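Local coordinates for nonsense-mediated mRNA decay protein 2 (PDB 4LUN) that takes part in nonsense-mediated decay of mRNAs with premature stop codons, binding RNA and, through its C-terminus, the UPF1 protein, at residues 39-44 and 73-78; 67-72 and 102-107; 95-100 and 106-111; 110-115 and 154-159. One frame throughout, in Å; residues are numbered along the deposited sequence.

Contact 1 of 4, residues 39-44 and 73-78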
loop_
_atom_site.group_PDB
_atom_site.type_symbol
_atom_site.label_atom_id
_atom_site.label_comp_id
_atom_site.label_asym_id
_atom_site.label_seq_id
_atom_site.Cartn_x
_atom_site.Cartn_y
_atom_site.Cartn_z
ATOM N N GLY A 39 16.083 -14.254 22.529
ATOM C CA GLY A 39 14.706 -14.582 22.846
ATOM C C GLY A 39 13.767 -13.542 22.256
ATOM O O GLY A 39 12.635 -13.848 21.875
ATOM N N PHE A 40 14.243 -12.305 22.173
ATOM C CA PHE A 40 13.469 -11.239 21.539
ATOM C C PHE A 40 13.336 -11.464 20.028
ATOM O O PHE A 40 12.245 -11.326 19.469
ATOM C CB PHE A 40 14.085 -9.869 21.832
ATOM C CG PHE A 40 13.296 -8.713 21.264
ATOM C CD1 PHE A 40 12.117 -8.304 21.862
ATOM C CD2 PHE A 40 13.738 -8.040 20.137
ATOM C CE1 PHE A 40 11.388 -7.247 21.341
ATOM C CE2 PHE A 40 13.011 -6.977 19.617
ATOM C CZ PHE A 40 11.836 -6.590 20.222
ATOM N N ILE A 41 14.445 -11.807 19.372
ATOM C CA ILE A 41 14.438 -12.082 17.933
ATOM C C ILE A 41 13.493 -13.230 17.591
ATOM O O ILE A 41 12.747 -13.162 16.607
ATOM C CB ILE A 41 15.845 -12.429 17.407
ATOM C CG1 ILE A 41 16.800 -11.254 17.597
ATOM C CG2 ILE A 41 15.793 -12.809 15.928
ATOM C CD1 ILE A 41 16.364 -10.011 16.901
ATOM N N LYS A 42 13.529 -14.283 18.402
ATOM C CA LYS A 42 12.648 -15.428 18.203
ATOM C C LYS A 42 11.183 -15.040 18.319
ATOM O O LYS A 42 10.336 -15.550 17.587
ATOM C CB LYS A 42 12.965 -16.545 19.201
ATOM C CG LYS A 42 14.053 -17.487 18.737
ATOM C CD LYS A 42 14.179 -18.678 19.675
ATOM C CE LYS A 42 15.281 -18.465 20.695
ATOM N NZ LYS A 42 15.280 -19.534 21.739
ATOM N N LYS A 43 10.883 -14.139 19.246
ATOM C CA LYS A 43 9.518 -13.658 19.407
ATOM C C LYS A 43 9.076 -12.840 18.183
ATOM O O LYS A 43 7.948 -12.990 17.701
ATOM C CB LYS A 43 9.385 -12.847 20.698
ATOM C CG LYS A 43 8.037 -13.012 21.385
ATOM C CD LYS A 43 7.999 -12.276 22.713
ATOM C CE LYS A 43 8.759 -13.031 23.791
ATOM N NZ LYS A 43 9.289 -12.102 24.831
ATOM N N LEU A 44 9.972 -11.998 17.672
ATOM C CA LEU A 44 9.694 -11.208 16.466
ATOM C C LEU A 44 9.388 -12.117 15.281
ATOM O O LEU A 44 8.449 -11.871 14.515
ATOM C CB LEU A 44 10.889 -10.314 16.111
ATOM C CG LEU A 44 11.153 -9.038 16.909
ATOM C CD1 LEU A 44 12.399 -8.336 16.373
ATOM C CD2 LEU A 44 9.951 -8.104 16.867
ATOM N N ILE A 73 16.459 -5.025 12.845
ATOM C CA ILE A 73 16.028 -4.300 11.650
ATOM C C ILE A 73 15.722 -5.249 10.489
ATOM O O ILE A 73 14.652 -5.167 9.880
ATOM C CB ILE A 73 17.094 -3.275 11.216
ATOM C CG1 ILE A 73 17.185 -2.150 12.248
ATOM C CG2 ILE A 73 16.782 -2.718 9.826
ATOM C CD1 ILE A 73 18.439 -1.331 12.138
ATOM N N VAL A 74 16.655 -6.150 10.188
ATOM C CA VAL A 74 16.431 -7.162 9.149
ATOM C C VAL A 74 15.243 -8.068 9.470
ATOM O O VAL A 74 14.393 -8.320 8.614
ATOM C CB VAL A 74 17.679 -8.030 8.925
ATOM C CG1 VAL A 74 17.375 -9.160 7.941
ATOM C CG2 VAL A 74 18.828 -7.176 8.418
ATOM N N THR A 75 15.183 -8.552 10.704
ATOM C CA THR A 75 14.093 -9.423 11.130
ATOM C C THR A 75 12.732 -8.748 11.006
ATOM O O THR A 75 11.793 -9.322 10.446
ATOM C CB THR A 75 14.291 -9.901 12.579
ATOM O OG1 THR A 75 15.516 -10.638 12.670
ATOM C CG2 THR A 75 13.128 -10.779 13.018
ATOM N N VAL A 76 12.630 -7.528 11.524
ATOM C CA VAL A 76 11.387 -6.771 11.466
ATOM C C VAL A 76 11.000 -6.422 10.019
ATOM O O VAL A 76 9.820 -6.438 9.666
ATOM C CB VAL A 76 11.479 -5.499 12.341
ATOM C CG1 VAL A 76 10.614 -4.388 11.799
ATOM C CG2 VAL A 76 11.107 -5.822 13.786
ATOM N N THR A 77 11.995 -6.124 9.188
ATOM C CA THR A 77 11.738 -5.807 7.787
ATOM C C THR A 77 11.019 -6.969 7.115
ATOM O O THR A 77 10.032 -6.779 6.404
ATOM C CB THR A 77 13.027 -5.505 7.006
ATOM O OG1 THR A 77 13.683 -4.363 7.569
ATOM C CG2 THR A 77 12.695 -5.202 5.545
ATOM N N GLU A 78 11.519 -8.177 7.357
ATOM C CA GLU A 78 10.905 -9.383 6.818
ATOM C C GLU A 78 9.505 -9.595 7.392
ATOM O O GLU A 78 8.564 -9.877 6.655
ATOM C CB GLU A 78 11.794 -10.594 7.101
ATOM C CG GLU A 78 11.762 -11.651 6.022
ATOM C CD GLU A 78 13.091 -12.369 5.885
ATOM O OE1 GLU A 78 13.632 -12.405 4.757
ATOM O OE2 GLU A 78 13.597 -12.896 6.901
#

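Contact 2 of 4, residues 67-72 and 102-107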
loop_
_atom_site.group_PDB
_atom_site.type_symbol
_atom_site.label_atom_id
_atom_site.label_comp_id
_atom_site.label_asym_id
_atom_site.label_seq_id
_atom_site.Cartn_x
_atom_site.Cartn_y
_atom_site.Cartn_z
ATOM N N LYS A 67 22.900 -4.012 20.837
ATOM C CA LYS A 67 23.905 -4.717 20.050
ATOM C C LYS A 67 23.272 -5.692 19.064
ATOM O O LYS A 67 23.959 -6.220 18.187
ATOM C CB LYS A 67 24.912 -5.439 20.949
ATOM C CG LYS A 67 24.330 -5.934 22.260
ATOM C CD LYS A 67 24.535 -4.925 23.388
ATOM C CE LYS A 67 23.202 -4.386 23.895
ATOM N NZ LYS A 67 22.145 -5.435 23.877
ATOM N N TYR A 68 21.970 -5.938 19.215
ATOM C CA TYR A 68 21.242 -6.786 18.270
ATOM C C TYR A 68 20.388 -5.955 17.304
ATOM O O TYR A 68 19.577 -6.501 16.561
ATOM C CB TYR A 68 20.361 -7.806 19.008
ATOM C CG TYR A 68 21.057 -9.115 19.356
ATOM C CD1 TYR A 68 20.809 -10.272 18.628
ATOM C CD2 TYR A 68 21.962 -9.189 20.409
ATOM C CE1 TYR A 68 21.444 -11.468 18.940
ATOM C CE2 TYR A 68 22.599 -10.380 20.729
ATOM C CZ TYR A 68 22.339 -11.511 19.991
ATOM O OH TYR A 68 22.971 -12.699 20.308
ATOM N N LEU A 69 20.580 -4.639 17.317
ATOM C CA LEU A 69 19.778 -3.735 16.490
ATOM C C LEU A 69 19.740 -4.095 15.001
ATOM O O LEU A 69 18.657 -4.181 14.411
ATOM C CB LEU A 69 20.255 -2.294 16.656
ATOM C CG LEU A 69 19.468 -1.282 15.829
ATOM C CD1 LEU A 69 17.995 -1.355 16.208
ATOM C CD2 LEU A 69 20.014 0.104 16.051
ATOM N N SER A 70 20.911 -4.285 14.395
ATOM C CA SER A 70 20.984 -4.604 12.964
ATOM C C SER A 70 20.147 -5.831 12.635
ATOM O O SER A 70 19.376 -5.834 11.674
ATOM C CB SER A 70 22.428 -4.849 12.531
ATOM O OG SER A 70 23.288 -3.828 12.995
ATOM N N GLU A 71 20.309 -6.874 13.440
ATOM C CA GLU A 71 19.527 -8.090 13.283
ATOM C C GLU A 71 18.031 -7.850 13.486
ATOM O O GLU A 71 17.200 -8.461 12.809
ATOM C CB GLU A 71 20.024 -9.178 14.242
ATOM C CG GLU A 71 19.139 -10.399 14.284
ATOM C CD GLU A 71 19.836 -11.593 14.886
ATOM O OE1 GLU A 71 20.930 -11.411 15.464
ATOM O OE2 GLU A 71 19.293 -12.713 14.772
ATOM N N ILE A 72 17.690 -6.954 14.409
ATOM C CA ILE A 72 16.289 -6.623 14.662
ATOM C C ILE A 72 15.690 -5.933 13.437
ATOM O O ILE A 72 14.563 -6.230 13.033
ATOM C CB ILE A 72 16.136 -5.693 15.882
ATOM C CG1 ILE A 72 16.420 -6.454 17.178
ATOM C CG2 ILE A 72 14.732 -5.110 15.944
ATOM C CD1 ILE A 72 16.415 -5.571 18.412
ATOM N N GLN A 102 10.148 4.144 19.308
ATOM C CA GLN A 102 10.238 4.977 20.506
ATOM C C GLN A 102 11.505 4.668 21.303
ATOM O O GLN A 102 12.077 5.556 21.944
ATOM C CB GLN A 102 8.988 4.802 21.366
ATOM C CG GLN A 102 7.768 5.493 20.765
ATOM C CD GLN A 102 6.473 4.977 21.324
ATOM O OE1 GLN A 102 6.437 4.423 22.419
ATOM N NE2 GLN A 102 5.393 5.142 20.565
ATOM N N ARG A 103 11.946 3.414 21.249
ATOM C CA ARG A 103 13.177 3.011 21.934
ATOM C C ARG A 103 14.424 3.501 21.201
ATOM O O ARG A 103 15.369 3.998 21.826
ATOM C CB ARG A 103 13.251 1.487 22.077
ATOM C CG ARG A 103 12.568 0.896 23.309
ATOM C CD ARG A 103 13.362 1.126 24.601
ATOM N NE ARG A 103 14.790 0.816 24.477
ATOM C CZ ARG A 103 15.345 -0.358 24.776
ATOM N NH1 ARG A 103 14.601 -1.366 25.221
ATOM N NH2 ARG A 103 16.654 -0.530 24.625
ATOM N N PHE A 104 14.424 3.370 19.875
ATOM C CA PHE A 104 15.642 3.599 19.093
ATOM C C PHE A 104 15.631 4.768 18.101
ATOM O O PHE A 104 16.679 5.106 17.550
ATOM C CB PHE A 104 16.059 2.316 18.369
ATOM C CG PHE A 104 16.150 1.119 19.273
ATOM C CD1 PHE A 104 17.144 1.038 20.240
ATOM C CD2 PHE A 104 15.235 0.079 19.171
ATOM C CE1 PHE A 104 17.222 -0.058 21.084
ATOM C CE2 PHE A 104 15.309 -1.015 20.014
ATOM C CZ PHE A 104 16.304 -1.084 20.969
ATOM N N ASN A 105 14.473 5.383 17.866
ATOM C CA ASN A 105 14.379 6.439 16.848
ATOM C C ASN A 105 14.969 6.020 15.489
ATOM O O ASN A 105 14.820 4.882 15.061
ATOM C CB ASN A 105 15.021 7.746 17.354
ATOM C CG ASN A 105 14.903 8.897 16.362
ATOM O OD1 ASN A 105 13.815 9.214 15.887
ATOM N ND2 ASN A 105 16.044 9.471 15.982
ATOM N N GLY A 106 15.686 6.947 14.861
ATOM C CA GLY A 106 16.061 6.895 13.469
ATOM C C GLY A 106 17.054 5.816 13.153
ATOM O O GLY A 106 17.032 5.285 12.055
ATOM N N ARG A 107 17.924 5.470 14.102
ATOM C CA ARG A 107 18.871 4.395 13.828
ATOM C C ARG A 107 18.165 3.049 13.615
ATOM O O ARG A 107 18.736 2.147 13.016
ATOM C CB ARG A 107 19.977 4.312 14.891
ATOM C CG ARG A 107 19.498 4.060 16.302
ATOM C CD ARG A 107 20.644 4.243 17.302
ATOM N NE ARG A 107 20.293 3.701 18.612
ATOM C CZ ARG A 107 19.685 4.393 19.571
ATOM N NH1 ARG A 107 19.366 5.666 19.376
ATOM N NH2 ARG A 107 19.396 3.816 20.730
#

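Contact 3 of 4, residues 95-100 and 106-111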
loop_
_atom_site.group_PDB
_atom_site.type_symbol
_atom_site.label_atom_id
_atom_site.label_comp_id
_atom_site.label_asym_id
_atom_site.label_seq_id
_atom_site.Cartn_x
_atom_site.Cartn_y
_atom_site.Cartn_z
ATOM N N GLU A 95 1.703 -1.232 16.786
ATOM C CA GLU A 95 2.116 -1.037 18.175
ATOM C C GLU A 95 3.560 -1.470 18.409
ATOM O O GLU A 95 4.312 -0.800 19.112
ATOM C CB GLU A 95 1.190 -1.795 19.126
ATOM C CG GLU A 95 -0.226 -1.247 19.191
ATOM C CD GLU A 95 -0.363 -0.050 20.115
ATOM O OE1 GLU A 95 0.631 0.333 20.778
ATOM O OE2 GLU A 95 -1.479 0.504 20.188
ATOM N N ILE A 96 3.934 -2.601 17.821
ATOM C CA ILE A 96 5.290 -3.126 17.924
ATOM C C ILE A 96 6.320 -2.216 17.255
ATOM O O ILE A 96 7.363 -1.917 17.833
ATOM C CB ILE A 96 5.367 -4.535 17.314
ATOM C CG1 ILE A 96 4.495 -5.497 18.124
ATOM C CG2 ILE A 96 6.805 -5.022 17.247
ATOM C CD1 ILE A 96 4.153 -6.781 17.386
ATOM N N ILE A 97 6.034 -1.768 16.040
ATOM C CA ILE A 97 6.954 -0.868 15.350
ATOM C C ILE A 97 7.059 0.464 16.086
ATOM O O ILE A 97 8.138 1.032 16.170
ATOM C CB ILE A 97 6.558 -0.635 13.875
ATOM C CG1 ILE A 97 6.590 -1.955 13.100
ATOM C CG2 ILE A 97 7.492 0.374 13.209
ATOM C CD1 ILE A 97 7.932 -2.643 13.144
ATOM N N SER A 98 5.943 0.955 16.620
ATOM C CA SER A 98 5.948 2.202 17.388
ATOM C C SER A 98 6.843 2.088 18.621
ATOM O O SER A 98 7.585 3.016 18.932
ATOM C CB SER A 98 4.535 2.612 17.801
ATOM O OG SER A 98 3.764 2.980 16.671
ATOM N N GLY A 99 6.767 0.954 19.311
ATOM C CA GLY A 99 7.614 0.704 20.469
ATOM C C GLY A 99 9.086 0.719 20.113
ATOM O O GLY A 99 9.900 1.343 20.794
ATOM N N LEU A 100 9.430 0.033 19.031
ATOM C CA LEU A 100 10.809 -0.031 18.581
ATOM C C LEU A 100 11.289 1.344 18.150
ATOM O O LEU A 100 12.418 1.724 18.439
ATOM C CB LEU A 100 10.955 -1.040 17.445
ATOM C CG LEU A 100 11.010 -2.494 17.907
ATOM C CD1 LEU A 100 10.712 -3.424 16.750
ATOM C CD2 LEU A 100 12.382 -2.792 18.503
ATOM N N GLY A 106 15.686 6.947 14.861
ATOM C CA GLY A 106 16.061 6.895 13.469
ATOM C C GLY A 106 17.054 5.816 13.153
ATOM O O GLY A 106 17.032 5.285 12.055
ATOM N N ARG A 107 17.924 5.470 14.102
ATOM C CA ARG A 107 18.871 4.395 13.828
ATOM C C ARG A 107 18.165 3.049 13.615
ATOM O O ARG A 107 18.736 2.147 13.016
ATOM C CB ARG A 107 19.977 4.312 14.891
ATOM C CG ARG A 107 19.498 4.060 16.302
ATOM C CD ARG A 107 20.644 4.243 17.302
ATOM N NE ARG A 107 20.293 3.701 18.612
ATOM C CZ ARG A 107 19.685 4.393 19.571
ATOM N NH1 ARG A 107 19.366 5.666 19.376
ATOM N NH2 ARG A 107 19.396 3.816 20.730
ATOM N N PHE A 108 16.917 2.930 14.077
ATOM C CA PHE A 108 16.078 1.778 13.737
ATOM C C PHE A 108 15.175 2.094 12.546
ATOM O O PHE A 108 15.133 1.346 11.573
ATOM C CB PHE A 108 15.219 1.350 14.930
ATOM C CG PHE A 108 14.061 0.452 14.566
ATOM C CD1 PHE A 108 14.249 -0.906 14.373
ATOM C CD2 PHE A 108 12.777 0.969 14.436
ATOM C CE1 PHE A 108 13.186 -1.731 14.045
ATOM C CE2 PHE A 108 11.707 0.149 14.111
ATOM C CZ PHE A 108 11.913 -1.204 13.911
ATOM N N THR A 109 14.453 3.206 12.632
ATOM C CA THR A 109 13.414 3.516 11.637
ATOM C C THR A 109 13.942 3.880 10.251
ATOM O O THR A 109 13.345 3.500 9.230
ATOM C CB THR A 109 12.445 4.598 12.170
ATOM O OG1 THR A 109 12.012 4.215 13.483
ATOM C CG2 THR A 109 11.230 4.740 11.259
ATOM N N SER A 110 15.044 4.619 10.193
ATOM C CA SER A 110 15.639 4.980 8.903
ATOM C C SER A 110 15.983 3.775 8.019
ATOM O O SER A 110 15.478 3.678 6.886
ATOM C CB SER A 110 16.827 5.950 9.060
ATOM O OG SER A 110 17.547 6.079 7.844
ATOM N N PRO A 111 16.816 2.835 8.516
ATOM C CA PRO A 111 17.092 1.687 7.643
ATOM C C PRO A 111 15.867 0.793 7.396
ATOM O O PRO A 111 15.763 0.190 6.323
ATOM C CB PRO A 111 18.191 0.921 8.394
ATOM C CG PRO A 111 18.073 1.363 9.818
ATOM C CD PRO A 111 17.581 2.778 9.776
#

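Contact 4 of 4, residues 110-115 and 154-159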
loop_
_atom_site.group_PDB
_atom_site.type_symbol
_atom_site.label_atom_id
_atom_site.label_comp_id
_atom_site.label_asym_id
_atom_site.label_seq_id
_atom_site.Cartn_x
_atom_site.Cartn_y
_atom_site.Cartn_z
ATOM N N SER A 110 15.044 4.619 10.193
ATOM C CA SER A 110 15.639 4.980 8.903
ATOM C C SER A 110 15.983 3.775 8.019
ATOM O O SER A 110 15.478 3.678 6.886
ATOM C CB SER A 110 16.827 5.950 9.060
ATOM O OG SER A 110 17.547 6.079 7.844
ATOM N N PRO A 111 16.816 2.835 8.516
ATOM C CA PRO A 111 17.092 1.687 7.643
ATOM C C PRO A 111 15.867 0.793 7.396
ATOM O O PRO A 111 15.763 0.190 6.323
ATOM C CB PRO A 111 18.191 0.921 8.394
ATOM C CG PRO A 111 18.073 1.363 9.818
ATOM C CD PRO A 111 17.581 2.778 9.776
ATOM N N LEU A 112 14.951 0.717 8.359
ATOM C CA LEU A 112 13.729 -0.050 8.171
ATOM C C LEU A 112 12.905 0.560 7.040
ATOM O O LEU A 112 12.447 -0.148 6.148
ATOM C CB LEU A 112 12.887 -0.089 9.450
ATOM C CG LEU A 112 11.467 -0.657 9.265
ATOM C CD1 LEU A 112 11.503 -2.112 8.850
ATOM C CD2 LEU A 112 10.604 -0.480 10.505
ATOM N N LEU A 113 12.728 1.877 7.076
ATOM C CA LEU A 113 11.913 2.531 6.053
ATOM C C LEU A 113 12.523 2.356 4.672
ATOM O O LEU A 113 11.817 2.070 3.699
ATOM C CB LEU A 113 11.745 4.016 6.374
ATOM C CG LEU A 113 11.074 4.861 5.290
ATOM C CD1 LEU A 113 9.674 4.334 5.014
ATOM C CD2 LEU A 113 11.010 6.317 5.709
ATOM N N GLY A 114 13.838 2.537 4.583
ATOM C CA GLY A 114 14.521 2.421 3.306
ATOM C C GLY A 114 14.375 1.041 2.697
ATOM O O GLY A 114 14.176 0.907 1.487
ATOM N N ALA A 115 14.470 0.014 3.539
ATOM C CA ALA A 115 14.333 -1.363 3.073
ATOM C C ALA A 115 12.880 -1.675 2.753
ATOM O O ALA A 115 12.581 -2.368 1.772
ATOM C CB ALA A 115 14.867 -2.331 4.115
ATOM N N GLY A 154 2.997 8.413 12.433
ATOM C CA GLY A 154 4.205 9.216 12.491
ATOM C C GLY A 154 5.515 8.451 12.540
ATOM O O GLY A 154 6.559 9.012 12.877
ATOM N N VAL A 155 5.479 7.174 12.184
ATOM C CA VAL A 155 6.712 6.395 12.122
ATOM C C VAL A 155 7.397 6.590 10.770
ATOM O O VAL A 155 8.572 6.973 10.699
ATOM C CB VAL A 155 6.430 4.903 12.366
ATOM C CG1 VAL A 155 7.700 4.080 12.153
ATOM C CG2 VAL A 155 5.901 4.703 13.776
ATOM N N PHE A 156 6.649 6.320 9.705
ATOM C CA PHE A 156 7.122 6.463 8.329
ATOM C C PHE A 156 6.600 7.769 7.747
ATOM O O PHE A 156 5.454 7.821 7.314
ATOM C CB PHE A 156 6.547 5.344 7.467
ATOM C CG PHE A 156 7.176 3.992 7.674
ATOM C CD1 PHE A 156 8.342 3.829 8.404
ATOM C CD2 PHE A 156 6.595 2.873 7.090
ATOM C CE1 PHE A 156 8.909 2.573 8.565
ATOM C CE2 PHE A 156 7.154 1.612 7.244
ATOM C CZ PHE A 156 8.319 1.460 7.982
ATOM N N ARG A 157 7.426 8.805 7.687
ATOM C CA ARG A 157 6.924 10.129 7.333
ATOM C C ARG A 157 7.372 10.663 5.988
ATOM O O ARG A 157 6.559 11.177 5.223
ATOM C CB ARG A 157 7.336 11.147 8.403
ATOM C CG ARG A 157 7.131 10.645 9.823
ATOM C CD ARG A 157 7.451 11.744 10.840
ATOM N NE ARG A 157 8.868 12.103 10.862
ATOM C CZ ARG A 157 9.366 13.084 11.609
ATOM N NH1 ARG A 157 8.563 13.793 12.392
ATOM N NH2 ARG A 157 10.661 13.363 11.576
ATOM N N THR A 158 8.673 10.591 5.723
ATOM C CA THR A 158 9.232 11.288 4.572
ATOM C C THR A 158 10.592 10.707 4.216
ATOM O O THR A 158 11.257 10.114 5.059
ATOM C CB THR A 158 9.374 12.807 4.875
ATOM O OG1 THR A 158 10.066 13.457 3.803
ATOM C CG2 THR A 158 10.160 13.022 6.166
ATOM N N LEU A 159 11.009 10.868 2.963
ATOM C CA LEU A 159 12.343 10.440 2.580
ATOM C C LEU A 159 13.389 11.251 3.323
ATOM O O LEU A 159 14.533 10.828 3.443
ATOM C CB LEU A 159 12.556 10.586 1.073
ATOM C CG LEU A 159 11.725 9.665 0.178
ATOM C CD1 LEU A 159 11.895 10.041 -1.280
ATOM C CD2 LEU A 159 12.105 8.199 0.390
#

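Contact 1 of 4, residues 39-44 and 73-78
Thr75 and Leu44 bury the most surface here, and they meet through carbon: Leu44 CB lies against Thr75 CG2 at 3.8 Å. The threonine is turned so that this methyl stands anti to its backbone N, while OG1, anti to the carbonyl carbon (chi1 -60°), bends back to its own helix and hydrogen-bonds Glu71 O one turn earlier. Thr75 therefore offers a methyl to the interface and spends its hydroxyl at home. OG1 is still touched from helix 34-44, by the CG2 methyl of Ile41 at 3.9 Å, in a plain van der Waals contact. Both leucine methyls abut one valine methyl: Val76 CG2 sits 3.8 Å from Leu44 CD1 and 4.0 Å from Leu44 CD2. Leu44 and Val76 have the closest CA atoms of the two segments, 6.9 Å apart. The segments run nearly parallel, at 13°, with their axes 10.1 Å apart, and join helices 34-44 and 69-81 of the N-terminal, HEAT-repeat MIF4G domain. Ile72 widens the same apolar patch by packing on both Ile41 and Leu44, Leu56 of helix 52-60 also covers Leu44, and Phe48 lies on Val76. All four residues that touch are buried, and the polar atom among their side chains has its partner within its own helix. The contact thus rests on shape and the exclusion of water, with no polar bond between residues 39-44 and 73-78.

Contact 2 of 4, residues 67-72 and 102-107
Leu69, in the first turn of helix 69-81, splits its two methyls between Phe104 and Arg107 on the facing segment. Just before it, Tyr68 occupies the N-cap position and turns its ring to helix 34-44, packing on Ile34, Asn37 and Thr38. Leu69 then points at residues 102-107. Its CG is anti to the backbone N (chi1 -180°), which directs the isobutyl end across to residues 102-107. CD1 lies over one face of the Phe104 ring, offset toward the rim, 4.3 Å from CD2 of Phe104. Arg103 CB lies near the rim over the opposite face, so the phenyl sits between a leucine methyl and its own neighbour's side chain. The other leucine branch, CD2, reaches the backbone at Arg107 O, 3.9 Å away, and the aliphatic stem of the same arginine at CG, 4.0 Å away. The two side chains cross at about a right angle. The arginine chain is extended from CG to NE and carries its guanidinium to Glu66, with which NE forms a salt bridge; NH2 lies at the edge of the Phe104 ring, in its plane. Farther along the segment, Ile72 also faces residues 102-107 but packs on Ile41 of helix 34-44 and on Leu65. The contact thus sets the start of helix 69-81 against the turn between helices 87-104 and 106-116, all within the MIF4G domain.

Contact 3 of 4, residues 95-100 and 106-111
Leu100 and Phe108, whose CA atoms are 7.4 Å apart, are the closest backbone pair between two helices joined by the short turn at Asn105. Phe108 has the most surface buried of any residue in the contact. Its CG is anti to the backbone N (chi1 163°), and the ring extends from helix 106-116 to the side of helix 87-104. Leu100 CB sits over one ring face in a CH-pi contact, 3.9 Å from the centroid of the Phe108 ring and 22° off its normal. The methylene is displaced toward the rim, so its nearest ring atom is Phe108 CE2, at 3.6 Å. The leucine also follows the ring with a branch: Leu100 CD1 comes within 3.8 Å of Phe108 CZ. Ile97, one turn earlier, adds a looser touch through its far methyl, CD1, 4.3 Å from Phe108 CZ, while its carbonyl O approaches the ring obliquely. The aromatic face thus rests on a methylene close to the helix backbone, with methyls gathered about the far end of the ring. In helix 106-116, the N of Pro111 has no bond to the preceding turn, and the helix is kinked there. The two helices meet at a corner across the turn at Asn105, and helix 69-81 packs on both: its Val76 touches Ile97 and Leu100, and its Ile73 touches Phe108; Leu60 of helix 52-60 touches Leu100 as well.

Contact 4 of 4, residues 110-115 and 154-159
An irregular segment with neither helix nor strand, residues 154-159, places one aromatic ring, that of Phe156, against two consecutive leucines of a helix. Leu113 takes the face: its CD1 methyl makes a CH-pi contact 3.8 Å from the centroid of the Phe156 ring and 17° off its normal. Although nearly above the ring, the methyl leans toward the inner rim, 3.7 Å from Phe156 CG. Leu113 CB stands beyond the rim beside the CD1-CE1 side of the ring, 3.9 Å from Phe156 CE1, and the two side chains run alongside each other, pointing opposite ways. Leu112 instead takes the edge, with CD2 near the ring plane and 3.9 Å from Phe156 CZ; its side chain crosses that of the phenylalanine at about a right angle. In both leucines CG stands anti to the backbone N (chi1 172° in Leu113), and the successive helix positions send one to the rim and the other over the face. The second methyl of Leu113, CD2, lies 3.9 Å from Thr158 O, while the hydroxyl of Thr158 is bonded to the N of Asp160. Helix 130-152 ends just before the ring in a Schellman motif, with Gly154, at positive phi, as the C-prime residue. The same helix also flanks the contact: the rings of Phe147 and Phe156 meet with their planes at about 30°, and Phe147 touches Leu113. Along helix 106-116, Leu112 packs in addition on Val76 and Thr77 of helix 69-81, leaving the segment between that helix and the chain that follows helix 130-152.

How the contacts relate
The four contacts form a continuous run through the N-terminal MIF4G domain, an all-helical, HEAT-repeat fold. Helix 69-81 serves contacts 1 and 2, whose centres are 11 Å apart, and Ile41 CD1 meets Ile72 CG1 at 3.6 Å between them. Contacts 2 and 3, with centres about 7 Å apart, share Gly106 and Arg107; contacts 3 and 4, about 9 Å apart, share Ser110 and Pro111. Helix 106-116 therefore takes part in three of the four. Contact 1 joins contact 3 where Val76 CG1 lies 3.5 Å from Ile97 CD1. Even contacts 1 and 4, with centres 17 Å apart, touch through Thr77 and Leu112. The contacts between them are packing, in places against backbone carbonyls.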